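Local coordinates for protein triacylglycerol lipase (Clostridium botulinum, PDB 5AH1) that hydrolyses ester bonds as a zinc-binding lipase of the alpha/beta-hydrolase fold, with activity on synthetic polyesters, at residues 79-84 and 164-169. Numbering follows the deposited sequence.
Sequences PIVLVH and PGIYKN
Pro79 lays its ring edge over one face of the Tyr167 phenol, forming a CH-pi contact in which CG stands 3.9 Å from the centroid of the Tyr167 ring and 22° off its normal. The approach is displaced toward the hydroxyl end, since Pro79 CG lies nearest Tyr167 CZ, at 3.6 Å, and Pro79 CD is equally close to Tyr167 OH. The two rings cross at about a right angle; the CG methylene, slightly polarised through the ring from nitrogen, meets the electron-rich pi face, while CD, bonded to that nitrogen, lies by the hydroxyl. With CG anti to the backbone N and beside the carbonyl carbon (chi1 -162°), the Tyr167 ring is swung from the loop toward Pro79.

A second, marginal apolar contact joins the methyl groups Val81 CG1 and, in one of the two conformers of its residue, Ile166 CD1, 4.4 Å apart. The beta-branched Val81 suits a strand; the longer Ile166 extends its CD1 from the loop toward it and also touches Tyr138 of helix 128-140.

No hydrogen bond links the two segments. The loop carries its own polar bonds instead: Lys168 NZ donates to Pro164 O (3.1 Å) and to Gly165 O (2.9 Å), bridging two successive carbonyls. At the Gly165 phi of 100° and psi of 122°, a CB would press on the carbonyl O before it and on Lys168 CG, so glycine fits. Strand 80-83 is meanwhile held in the parallel sheet, Val81 bonding through its backbone to His177 and Ile179 of strand 176-181.

The contact thus seats the loop following strand 159-163 against the start of strand 80-83, next to the edge strand 117-120. Its chemistry implies adhesion by dispersion and a moderately directional CH-pi attraction, with no hydrogen bond or salt bridge across the segments to fix their register.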
loop_
_atom_site.group_PDB
_atom_site.type_symbol
_atom_site.label_atom_id
_atom_site.label_comp_id
_atom_site.label_asym_id
_atom_site.label_seq_id
_atom_site.Cartn_x
_atom_site.Cartn_y
_atom_site.Cartn_z
ATOM N N PRO A 79 -4.900 17.924 5.950
ATOM C CA PRO A 79 -4.599 16.737 6.758
ATOM C C PRO A 79 -4.010 15.604 5.940
ATOM O O PRO A 79 -4.071 15.603 4.707
ATOM C CB PRO A 79 -5.968 16.317 7.288
ATOM C CG PRO A 79 -6.891 16.746 6.227
ATOM C CD PRO A 79 -6.349 18.065 5.735
ATOM N N ILE A 80 -3.452 14.637 6.661
ATOM C CA ILE A 80 -2.931 13.399 6.086
ATOM C C ILE A 80 -3.986 12.306 6.226
ATOM O O ILE A 80 -4.654 12.207 7.253
ATOM C CB ILE A 80 -1.622 12.981 6.829
ATOM C CG1 ILE A 80 -0.488 13.947 6.468
ATOM C CG2 ILE A 80 -1.236 11.543 6.534
ATOM C CD1 ILE A 80 0.694 13.903 7.418
ATOM N N VAL A 81 -4.140 11.497 5.182
ATOM C CA VAL A 81 -4.916 10.272 5.243
ATOM C C VAL A 81 -3.970 9.120 4.896
ATOM O O VAL A 81 -3.381 9.078 3.814
ATOM C CB VAL A 81 -6.145 10.308 4.288
ATOM C CG1 VAL A 81 -6.865 8.968 4.262
ATOM C CG2 VAL A 81 -7.107 11.418 4.702
ATOM N N LEU A 82 -3.875 8.171 5.823
ATOM C CA LEU A 82 -3.002 7.002 5.717
ATOM C C LEU A 82 -3.759 5.825 5.108
ATOM O O LEU A 82 -4.888 5.547 5.509
ATOM C CB LEU A 82 -2.529 6.612 7.122
ATOM C CG LEU A 82 -1.751 7.669 7.907
ATOM C CD1 LEU A 82 -1.559 7.220 9.340
ATOM C CD2 LEU A 82 -0.406 7.946 7.281
ATOM N N VAL A 83 -3.123 5.134 4.163
ATOM C CA VAL A 83 -3.754 4.042 3.428
ATOM C C VAL A 83 -2.826 2.816 3.367
ATOM O O VAL A 83 -1.770 2.837 2.745
ATOM C CB VAL A 83 -4.145 4.483 2.013
ATOM C CG1 VAL A 83 -4.910 3.347 1.304
ATOM C CG2 VAL A 83 -4.972 5.774 2.035
ATOM N N HIS A 84 -3.246 1.766 4.069
ATOM C CA HIS A 84 -2.497 0.523 4.170
ATOM C C HIS A 84 -2.440 -0.250 2.853
ATOM O O HIS A 84 -3.177 0.034 1.899
ATOM C CB HIS A 84 -3.164 -0.365 5.230
ATOM C CG HIS A 84 -4.550 -0.790 4.866
ATOM N ND1 HIS A 84 -4.800 -1.836 4.009
ATOM C CD2 HIS A 84 -5.766 -0.300 5.217
ATOM C CE1 HIS A 84 -6.106 -1.982 3.859
ATOM N NE2 HIS A 84 -6.716 -1.059 4.577
ATOM N N PRO A 164 -19.061 5.767 7.693
ATOM C CA PRO A 164 -19.514 7.083 8.164
ATOM C C PRO A 164 -18.817 8.280 7.491
ATOM O O PRO A 164 -19.433 9.335 7.336
ATOM C CB PRO A 164 -19.226 7.032 9.674
ATOM C CG PRO A 164 -18.119 6.041 9.817
ATOM C CD PRO A 164 -18.363 5.009 8.744
ATOM N N GLY A 165 -17.565 8.113 7.083
ATOM C CA GLY A 165 -16.802 9.205 6.495
ATOM C C GLY A 165 -15.871 9.809 7.518
ATOM O O GLY A 165 -16.333 10.243 8.575
ATOM N N ILE A 166 -14.572 9.824 7.234
ATOM C CA ILE A 166 -13.589 10.384 8.175
ATOM C C ILE A 166 -13.164 11.807 7.841
ATOM O O ILE A 166 -12.578 12.483 8.677
ATOM C CB ILE A 166 -12.306 9.535 8.287
ATOM C CG1 ILE A 166 -11.712 9.290 6.895
ATOM C CG2 ILE A 166 -12.597 8.246 9.051
ATOM C CD1 ILE A 166 -10.340 8.688 6.885
ATOM N N TYR A 167 -13.447 12.272 6.627
ATOM C CA TYR A 167 -13.132 13.666 6.282
ATOM C C TYR A 167 -14.183 14.159 5.306
ATOM O O TYR A 167 -13.918 14.390 4.127
ATOM C CB TYR A 167 -11.700 13.838 5.751
ATOM C CG TYR A 167 -11.198 15.268 5.791
ATOM C CD1 TYR A 167 -11.040 15.945 7.003
ATOM C CD2 TYR A 167 -10.866 15.940 4.619
ATOM C CE1 TYR A 167 -10.584 17.248 7.038
ATOM C CE2 TYR A 167 -10.403 17.250 4.650
ATOM C CZ TYR A 167 -10.270 17.904 5.866
ATOM O OH TYR A 167 -9.805 19.201 5.916
ATOM N N LYS A 168 -15.393 14.317 5.831
ATOM C CA LYS A 168 -16.573 14.478 5.001
ATOM C C LYS A 168 -16.597 15.775 4.206
ATOM O O LYS A 168 -17.294 15.860 3.192
ATOM C CB LYS A 168 -17.834 14.377 5.857
ATOM C CG LYS A 168 -18.110 12.978 6.399
ATOM C CD LYS A 168 -19.484 12.910 7.090
ATOM C CE LYS A 168 -19.364 12.936 8.602
ATOM N NZ LYS A 168 -18.716 11.704 9.152
ATOM N N ASN A 169 -15.823 16.762 4.660
ATOM C CA ASN A 169 -15.804 18.091 4.053
ATOM C C ASN A 169 -14.753 18.248 2.949
ATOM O O ASN A 169 -14.550 19.348 2.428
ATOM C CB ASN A 169 -15.603 19.162 5.137
ATOM C CG ASN A 169 -14.325 18.955 5.952
ATOM O OD1 ASN A 169 -13.906 17.819 6.217
ATOM N ND2 ASN A 169 -13.709 20.062 6.371
#